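Local structure of arylsulfatase (Pseudoalteromonas sp. MB47, 7AJ0) at residues A[326-331]-A[342-346]; A[94-100]-A[350-356]; A[425-430]-A[441-445]. The protein probably removes sulfate groups from fucoidan as a calcium-dependent, exo-acting sulfatase that assembles as a hexamer. All coordinates share one frame; numbering follows the deposited sequence.

Interactions 1 and 3 lie on the same side of the chain's centre; interaction 2 sits nearer the middle. Interaction 2 pairs strand 91-97 with the helix 350-353 and strand 354-360 region in the large mixed sheet. Interaction 1 lies within the sequence that interaction 2 spans, in the loop between strand 318-324 and helix 350-353, and it holds a calcium ligand. Their centres are about 10 Å apart, and they touch through G346 with P100 and G327 with G352. Interaction 3 follows later in the chain, in the small antiparallel sheets. Its centre is about 15 Å from each of the others. F444 packs on G346, which links interaction 3 to the loop of the calcium site.

Interaction 1: A[326-331]-A[342-346]; sequences NGPNED and RGGKG. With CA (calcium ion), chain G.
K345 and N326 meet at the calcium site of the sulfatase domain. N326 binds the metal through OD1, 2.4 Å from the calcium ion. D60, D61, C102 and D325 also bind it. C102 begins a CTSSR sequence, which fits the cysteine that sulfatases convert to formylglycine. The K345 chain is extended, and its CG stands anti to the backbone N (chi1 -176°), which carries the aliphatic part past the N326 amide. K345 CG lies 3.4 Å from N326 ND2, and the two side chains cross obliquely. The same ND2 donates to G327 O at 2.9 Å, on a lone pair and almost in the amide plane. This bond fixes the rotation of the amide with OD1 turned to the metal. N329 adds packing, its CB 4.0 Å from K345 CD. The polar end of K345 reaches D61 in a salt bridge, so it supports a residue that itself binds calcium. With an alanine at K345, D61 would probably be left without this charged mate, and the N326 amide would lose the methylene chain lying against it. The backbones are tied by K345 N to P328 O at 2.9 Å. That bond is nearly straight (168°), with the donor above the carbonyl plane. G344 CA passes 3.7 Å from the same P328 O. A water accepts from E330 N at 2.9 Å and lies close to D331 OD1 and K345 O. D331 also accepts from the backbone of I453 and D454. Both segments belong to the long loop between strand 318-324 and helix 350-353. Backbone bonds join G327 to G352 of that helix, and G346 to P100 beyond strand 91-97.

Interaction 2: A[94-100]-A[350-356]; sequences TSMYSQP and EGGVRIP
V353 is central to the apolar part, between Y97 and P100. Its CG2 comes in at the edge of the tyrosine ring, 3.8 Å from Y97 CD1. Its CG1 lies 4.0 Å from P100 CG, and these two side chains run side by side. Further along, M96 CG touches I355 CD1 at 3.7 Å. Backbone bonds flank this packing. S98 N donates to V353 O at 2.8 Å, on a lone pair, and I355 N donates to M96 O at 2.9 Å. A water bridges M96 N and I355 O. At the polar edge, Y97 OH donates to E350 OE1 at 2.6 Å, on the syn side of the carboxylate. The ring and carboxylate planes are 71° apart. K438 pairs with the other carboxylate oxygen, and R433 also reaches the tyrosine hydroxyl. In R354, CG anti to the backbone N (chi1 -161°) and a chain extended from CG to NE carry the guanidinium to T94 O. R354 NE and NH2 both donate to T94 O, each at 2.8 Å, with the oxygen near the guanidinium plane. W64 is a further donor to that oxygen, while R354 NH2 also donates to the backbone O of A75 of a neighbouring subunit. Y97 and R354 form an antiparallel non-hydrogen-bonded pair, part of the large mixed sheet of this alkaline phosphatase-like fold.

Interaction 3: A[425-430]-A[441-445]; sequences SREDFT and FKVFN
T430 O accepts from K442 N at 3.0 Å, on a lone pair, and from F441 N at 2.6 Å, tilted 21° from the carbonyl plane. The hydroxyl of T430 turns elsewhere and is hydrogen-bonded to T348. D428 OD1 and K442 NZ form a long salt bridge of 3.5 Å, the two side chains crossing at about a right angle. K442 is extended beyond CG, so its amine reaches past F429 O to the carboxylate. S425 and D428 satisfy each other's backbone: S425 N donates to D428 O at 2.7 Å, and D428 N to S425 O at 2.8 Å. S425 OG sits at the edge of the F444 ring, 3.3 Å from CZ. The F429 and F441 rings are slid apart and barely overlap, with planes 30° apart, and F429 CE2 is 3.6 Å from F441 CD2. Both rings also touch M496 of helix 489-505. Strands 428-430 and 442-445 run at 90° to each other where the chain leaves the four-stranded antiparallel sheet for strand 442-446. The type II' turn from S425 to D428 is the tight reversal typical of a two-residue beta hairpin, here joining strands 420-425 and 428-434.

Interaction 1: A[326-331]-A[342-346]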
loop_
_atom_site.group_PDB
_atom_site.type_symbol
_atom_site.label_atom_id
_atom_site.label_comp_id
_atom_site.label_asym_id
_atom_site.label_seq_id
_atom_site.Cartn_x
_atom_site.Cartn_y
_atom_site.Cartn_z
ATOM N N ASN A 326 29.330 0.838 5.619
ATOM C CA ASN A 326 27.939 1.194 5.354
ATOM C C ASN A 326 27.051 0.243 6.149
ATOM O O ASN A 326 27.534 -0.657 6.842
ATOM C CB ASN A 326 27.620 1.153 3.858
ATOM C CG ASN A 326 28.072 -0.133 3.202
ATOM O OD1 ASN A 326 29.044 -0.150 2.446
ATOM N ND2 ASN A 326 27.370 -1.222 3.493
ATOM N N GLY A 327 25.740 0.457 6.044
ATOM C CA GLY A 327 24.787 -0.332 6.783
ATOM C C GLY A 327 24.589 -1.706 6.185
ATOM O O GLY A 327 25.210 -2.089 5.184
ATOM N N PRO A 328 23.686 -2.469 6.795
ATOM C CA PRO A 328 23.505 -3.866 6.380
ATOM C C PRO A 328 22.954 -3.975 4.968
ATOM O O PRO A 328 22.112 -3.180 4.544
ATOM C CB PRO A 328 22.513 -4.420 7.412
ATOM C CG PRO A 328 21.740 -3.222 7.864
ATOM C CD PRO A 328 22.707 -2.057 7.821
ATOM N N ASN A 329 23.442 -4.978 4.241
ATOM C CA ASN A 329 22.952 -5.285 2.899
ATOM C C ASN A 329 21.746 -6.205 3.045
ATOM O O ASN A 329 21.859 -7.430 2.982
ATOM C CB ASN A 329 24.046 -5.930 2.059
ATOM C CG ASN A 329 23.627 -6.133 0.617
ATOM O OD1 ASN A 329 22.453 -6.000 0.277
ATOM N ND2 ASN A 329 24.590 -6.459 -0.238
ATOM N N GLU A 330 20.572 -5.606 3.246
ATOM C CA GLU A 330 19.359 -6.399 3.401
ATOM C C GLU A 330 18.955 -7.105 2.113
ATOM O O GLU A 330 18.181 -8.067 2.167
ATOM C CB GLU A 330 18.211 -5.510 3.879
ATOM C CG GLU A 330 18.489 -4.790 5.187
ATOM C CD GLU A 330 17.231 -4.223 5.818
ATOM O OE1 GLU A 330 16.373 -3.697 5.077
ATOM O OE2 GLU A 330 17.095 -4.314 7.058
ATOM N N ASP A 331 19.464 -6.660 0.961
ATOM C CA ASP A 331 19.040 -7.243 -0.307
ATOM C C ASP A 331 19.483 -8.693 -0.448
ATOM O O ASP A 331 18.843 -9.463 -1.173
ATOM C CB ASP A 331 19.586 -6.425 -1.478
ATOM C CG ASP A 331 18.969 -5.047 -1.564
ATOM O OD1 ASP A 331 19.322 -4.187 -0.727
ATOM O OD2 ASP A 331 18.131 -4.827 -2.466
ATOM N N ARG A 342 15.909 2.320 9.982
ATOM C CA ARG A 342 15.149 2.092 8.763
ATOM C C ARG A 342 16.074 1.901 7.567
ATOM O O ARG A 342 17.163 2.475 7.492
ATOM C CB ARG A 342 14.210 3.271 8.515
ATOM C CG ARG A 342 13.414 3.190 7.229
ATOM C CD ARG A 342 12.423 4.337 7.152
ATOM N NE ARG A 342 11.551 4.243 5.986
ATOM C CZ ARG A 342 10.490 5.018 5.782
ATOM N NH1 ARG A 342 10.163 5.946 6.671
ATOM N NH2 ARG A 342 9.754 4.861 4.692
ATOM N N GLY A 343 15.623 1.079 6.619
ATOM C CA GLY A 343 16.355 0.912 5.389
ATOM C C GLY A 343 17.633 0.113 5.581
ATOM O O GLY A 343 17.713 -0.808 6.394
ATOM N N GLY A 344 18.652 0.487 4.814
ATOM C CA GLY A 344 19.922 -0.215 4.870
ATOM C C GLY A 344 20.854 0.291 3.788
ATOM O O GLY A 344 20.663 1.384 3.251
ATOM N N LYS A 345 21.862 -0.522 3.479
ATOM C CA LYS A 345 22.819 -0.180 2.435
ATOM C C LYS A 345 22.099 0.247 1.162
ATOM O O LYS A 345 21.087 -0.344 0.772
ATOM C CB LYS A 345 23.725 -1.381 2.153
ATOM C CG LYS A 345 24.839 -1.130 1.158
ATOM C CD LYS A 345 25.516 -2.447 0.809
ATOM C CE LYS A 345 26.779 -2.246 -0.004
ATOM N NZ LYS A 345 27.411 -3.556 -0.332
ATOM N N GLY A 346 22.624 1.285 0.520
ATOM C CA GLY A 346 22.046 1.800 -0.699
ATOM C C GLY A 346 21.008 2.881 -0.520
ATOM O O GLY A 346 20.375 3.278 -1.506
HETATM CA CA CA G . 30.370 -2.164 2.197
HETATM O O HOH W 1 20.268 -3.131 1.707
#

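Interaction 2: A[94-100]-A[350-356]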
loop_
_atom_site.group_PDB
_atom_site.type_symbol
_atom_site.label_atom_id
_atom_site.label_comp_id
_atom_site.label_asym_id
_atom_site.label_seq_id
_atom_site.Cartn_x
_atom_site.Cartn_y
_atom_site.Cartn_z
ATOM N N THR A 94 27.753 6.575 19.093
ATOM C CA THR A 94 26.418 6.177 18.675
ATOM C C THR A 94 25.881 7.005 17.513
ATOM O O THR A 94 24.780 6.722 17.029
ATOM C CB THR A 94 25.443 6.263 19.857
ATOM O OG1 THR A 94 25.521 7.560 20.463
ATOM C CG2 THR A 94 25.770 5.207 20.899
ATOM N N SER A 95 26.624 8.009 17.051
ATOM C CA SER A 95 26.243 8.824 15.897
ATOM C C SER A 95 27.414 8.949 14.928
ATOM O O SER A 95 27.814 10.041 14.516
ATOM C CB SER A 95 25.741 10.197 16.334
ATOM O OG SER A 95 24.404 10.116 16.800
ATOM N N MET A 96 27.980 7.807 14.559
ATOM C CA MET A 96 29.027 7.726 13.549
ATOM C C MET A 96 28.382 7.452 12.198
ATOM O O MET A 96 27.447 6.653 12.097
ATOM C CB MET A 96 30.019 6.622 13.911
ATOM C CG MET A 96 31.101 6.355 12.884
ATOM S SD MET A 96 32.289 7.684 12.705
ATOM C CE MET A 96 33.646 6.767 11.989
ATOM N N TYR A 97 28.884 8.119 11.158
ATOM C CA TYR A 97 28.222 8.115 9.863
ATOM C C TYR A 97 29.179 7.742 8.744
ATOM O O TYR A 97 30.359 8.101 8.767
ATOM C CB TYR A 97 27.591 9.490 9.563
ATOM C CG TYR A 97 26.278 9.681 10.272
ATOM C CD1 TYR A 97 25.103 9.177 9.733
ATOM C CD2 TYR A 97 26.212 10.338 11.489
ATOM C CE1 TYR A 97 23.898 9.331 10.383
ATOM C CE2 TYR A 97 25.011 10.500 12.145
ATOM C CZ TYR A 97 23.856 9.994 11.587
ATOM O OH TYR A 97 22.656 10.148 12.237
ATOM N N SER A 98 28.639 7.015 7.760
ATOM C CA SER A 98 29.383 6.602 6.580
ATOM C C SER A 98 28.644 7.058 5.331
ATOM O O SER A 98 27.652 7.790 5.427
ATOM C CB SER A 98 29.560 5.087 6.567
ATOM O OG SER A 98 28.308 4.439 6.398
ATOM N N GLN A 99 29.094 6.628 4.167
ATOM C CA GLN A 99 28.337 6.783 2.929
ATOM C C GLN A 99 27.424 5.582 2.740
ATOM O O GLN A 99 27.548 4.569 3.429
ATOM C CB GLN A 99 29.291 6.948 1.756
ATOM C CG GLN A 99 30.305 8.061 1.954
ATOM C CD GLN A 99 29.652 9.411 2.172
ATOM O OE1 GLN A 99 28.922 9.908 1.312
ATOM N NE2 GLN A 99 29.902 10.008 3.331
ATOM N N PRO A 100 26.467 5.660 1.812
ATOM C CA PRO A 100 25.489 4.569 1.683
ATOM C C PRO A 100 26.001 3.313 0.989
ATOM O O PRO A 100 25.315 2.285 1.055
ATOM C CB PRO A 100 24.350 5.210 0.865
ATOM C CG PRO A 100 24.582 6.682 0.945
ATOM C CD PRO A 100 26.069 6.843 1.030
ATOM N N GLU A 350 18.752 6.178 8.011
ATOM C CA GLU A 350 19.766 5.964 9.038
ATOM C C GLU A 350 20.347 4.558 8.964
ATOM O O GLU A 350 21.530 4.360 9.262
ATOM C CB GLU A 350 19.174 6.237 10.417
ATOM C CG GLU A 350 18.844 7.701 10.643
ATOM C CD GLU A 350 20.082 8.570 10.663
ATOM O OE1 GLU A 350 20.953 8.331 11.528
ATOM O OE2 GLU A 350 20.195 9.479 9.811
ATOM N N GLY A 351 19.542 3.577 8.546
ATOM C CA GLY A 351 20.042 2.219 8.435
ATOM C C GLY A 351 21.221 2.084 7.493
ATOM O O GLY A 351 22.045 1.180 7.649
ATOM N N GLY A 352 21.325 2.974 6.513
ATOM C CA GLY A 352 22.378 2.870 5.526
ATOM C C GLY A 352 23.667 3.576 5.894
ATOM O O GLY A 352 24.744 3.167 5.447
ATOM N N VAL A 353 23.576 4.624 6.715
ATOM C CA VAL A 353 24.712 5.507 6.942
ATOM C C VAL A 353 25.122 5.573 8.407
ATOM O O VAL A 353 26.281 5.870 8.717
ATOM C CB VAL A 353 24.401 6.924 6.410
ATOM C CG1 VAL A 353 24.299 6.911 4.893
ATOM C CG2 VAL A 353 23.115 7.453 7.030
ATOM N N ARG A 354 24.194 5.302 9.321
ATOM C CA ARG A 354 24.514 5.313 10.748
ATOM C C ARG A 354 25.127 3.966 11.118
ATOM O O ARG A 354 24.435 2.943 11.140
ATOM C CB ARG A 354 23.273 5.606 11.584
ATOM C CG ARG A 354 23.602 6.076 12.993
ATOM C CD ARG A 354 22.350 6.429 13.770
ATOM N NE ARG A 354 22.651 6.811 15.147
ATOM C CZ ARG A 354 21.740 7.218 16.025
ATOM N NH1 ARG A 354 20.466 7.300 15.669
ATOM N NH2 ARG A 354 22.103 7.545 17.255
ATOM N N ILE A 355 26.420 3.971 11.432
ATOM C CA ILE A 355 27.214 2.745 11.475
ATOM C C ILE A 355 27.916 2.654 12.824
ATOM O O ILE A 355 28.073 3.661 13.533
ATOM C CB ILE A 355 28.253 2.704 10.330
ATOM C CG1 ILE A 355 29.004 4.037 10.275
ATOM C CG2 ILE A 355 27.575 2.424 9.006
ATOM C CD1 ILE A 355 30.493 3.900 10.149
ATOM N N PRO A 356 28.375 1.459 13.194
ATOM C CA PRO A 356 29.126 1.316 14.446
ATOM C C PRO A 356 30.445 2.066 14.380
ATOM O O PRO A 356 31.076 2.168 13.325
ATOM C CB PRO A 356 29.359 -0.197 14.565
ATOM C CG PRO A 356 28.465 -0.831 13.545
ATOM C CD PRO A 356 28.267 0.184 12.463
HETATM O O HOH W 2 27.370 5.271 15.408
#

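Interaction 3: A[425-430]-A[441-445]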
loop_
_atom_site.group_PDB
_atom_site.type_symbol
_atom_site.label_atom_id
_atom_site.label_comp_id
_atom_site.label_asym_id
_atom_site.label_seq_id
_atom_site.Cartn_x
_atom_site.Cartn_y
_atom_site.Cartn_z
ATOM N N SER A 425 23.705 10.384 -2.285
ATOM C CA SER A 425 23.567 9.151 -3.059
ATOM C C SER A 425 24.296 9.414 -4.377
ATOM O O SER A 425 23.722 9.952 -5.326
ATOM C CB SER A 425 22.109 8.779 -3.274
ATOM O OG SER A 425 22.003 7.592 -4.041
ATOM N N ARG A 426 25.578 9.048 -4.420
ATOM C CA ARG A 426 26.435 9.360 -5.563
ATOM C C ARG A 426 26.386 10.855 -5.853
ATOM O O ARG A 426 26.866 11.655 -5.042
ATOM C CB ARG A 426 26.028 8.517 -6.770
ATOM C CG ARG A 426 26.159 7.024 -6.495
ATOM C CD ARG A 426 26.502 6.216 -7.733
ATOM N NE ARG A 426 27.059 4.915 -7.366
ATOM C CZ ARG A 426 26.332 3.842 -7.061
ATOM N NH1 ARG A 426 26.933 2.703 -6.737
ATOM N NH2 ARG A 426 25.007 3.906 -7.083
ATOM N N GLU A 427 25.815 11.251 -6.986
ATOM C CA GLU A 427 25.748 12.659 -7.358
ATOM C C GLU A 427 24.474 13.350 -6.879
ATOM O O GLU A 427 24.220 14.492 -7.274
ATOM C CB GLU A 427 25.868 12.810 -8.879
ATOM C CG GLU A 427 27.282 12.624 -9.416
ATOM C CD GLU A 427 27.469 11.323 -10.180
ATOM O OE1 GLU A 427 26.520 10.512 -10.244
ATOM O OE2 GLU A 427 28.575 11.115 -10.722
ATOM N N ASP A 428 23.680 12.696 -6.033
ATOM C CA ASP A 428 22.436 13.259 -5.521
ATOM C C ASP A 428 22.606 13.612 -4.049
ATOM O O ASP A 428 22.946 12.746 -3.235
ATOM C CB ASP A 428 21.275 12.278 -5.697
ATOM C CG ASP A 428 20.871 12.104 -7.145
ATOM O OD1 ASP A 428 20.583 13.120 -7.814
ATOM O OD2 ASP A 428 20.845 10.948 -7.615
ATOM N N PHE A 429 22.369 14.878 -3.714
ATOM C CA PHE A 429 22.314 15.308 -2.322
ATOM C C PHE A 429 20.912 15.044 -1.785
ATOM O O PHE A 429 19.933 15.593 -2.300
ATOM C CB PHE A 429 22.667 16.787 -2.201
ATOM C CG PHE A 429 22.529 17.328 -0.808
ATOM C CD1 PHE A 429 23.514 17.099 0.137
ATOM C CD2 PHE A 429 21.418 18.066 -0.443
ATOM C CE1 PHE A 429 23.392 17.594 1.418
ATOM C CE2 PHE A 429 21.292 18.565 0.838
ATOM C CZ PHE A 429 22.280 18.329 1.768
ATOM N N THR A 430 20.812 14.210 -0.750
ATOM C CA THR A 430 19.519 13.738 -0.280
ATOM C C THR A 430 19.153 14.208 1.117
ATOM O O THR A 430 17.974 14.453 1.378
ATOM C CB THR A 430 19.473 12.202 -0.305
ATOM O OG1 THR A 430 20.471 11.674 0.578
ATOM C CG2 THR A 430 19.725 11.680 -1.713
ATOM N N PHE A 441 15.857 15.875 1.821
ATOM C CA PHE A 441 15.420 16.592 0.631
ATOM C C PHE A 441 15.091 15.654 -0.519
ATOM O O PHE A 441 14.354 16.046 -1.429
ATOM C CB PHE A 441 16.497 17.592 0.207
ATOM C CG PHE A 441 16.892 18.542 1.304
ATOM C CD1 PHE A 441 16.182 19.710 1.518
ATOM C CD2 PHE A 441 17.962 18.254 2.136
ATOM C CE1 PHE A 441 16.540 20.579 2.534
ATOM C CE2 PHE A 441 18.322 19.118 3.153
ATOM C CZ PHE A 441 17.610 20.281 3.352
ATOM N N LYS A 442 15.609 14.430 -0.487
ATOM C CA LYS A 442 15.218 13.362 -1.399
ATOM C C LYS A 442 15.136 12.079 -0.587
ATOM O O LYS A 442 15.964 11.844 0.298
ATOM C CB LYS A 442 16.200 13.221 -2.562
ATOM C CG LYS A 442 16.137 14.387 -3.547
ATOM C CD LYS A 442 17.155 14.247 -4.668
ATOM C CE LYS A 442 17.038 15.395 -5.664
ATOM N NZ LYS A 442 18.022 15.265 -6.776
ATOM N N VAL A 443 14.135 11.255 -0.887
ATOM C CA VAL A 443 13.765 10.124 -0.044
ATOM C C VAL A 443 13.795 8.846 -0.867
ATOM O O VAL A 443 13.235 8.794 -1.968
ATOM C CB VAL A 443 12.372 10.334 0.582
ATOM C CG1 VAL A 443 11.809 9.023 1.110
ATOM C CG2 VAL A 443 12.454 11.373 1.688
ATOM N N PHE A 444 14.442 7.816 -0.325
ATOM C CA PHE A 444 14.395 6.488 -0.917
ATOM C C PHE A 444 13.102 5.793 -0.507
ATOM O O PHE A 444 12.754 5.759 0.678
ATOM C CB PHE A 444 15.597 5.657 -0.475
ATOM C CG PHE A 444 16.896 6.091 -1.086
ATOM C CD1 PHE A 444 17.649 7.098 -0.506
ATOM C CD2 PHE A 444 17.373 5.484 -2.235
ATOM C CE1 PHE A 444 18.847 7.494 -1.062
ATOM C CE2 PHE A 444 18.573 5.877 -2.796
ATOM C CZ PHE A 444 19.309 6.883 -2.209
ATOM N N ASN A 445 12.391 5.241 -1.483
ATOM C CA ASN A 445 11.130 4.547 -1.249
ATOM C C ASN A 445 11.262 3.139 -1.810
ATOM O O ASN A 445 11.570 2.967 -2.993
ATOM C CB ASN A 445 9.967 5.301 -1.893
ATOM C CG ASN A 445 8.634 4.956 -1.266
ATOM O OD1 ASN A 445 8.406 5.212 -0.082
ATOM N ND2 ASN A 445 7.741 4.383 -2.061
#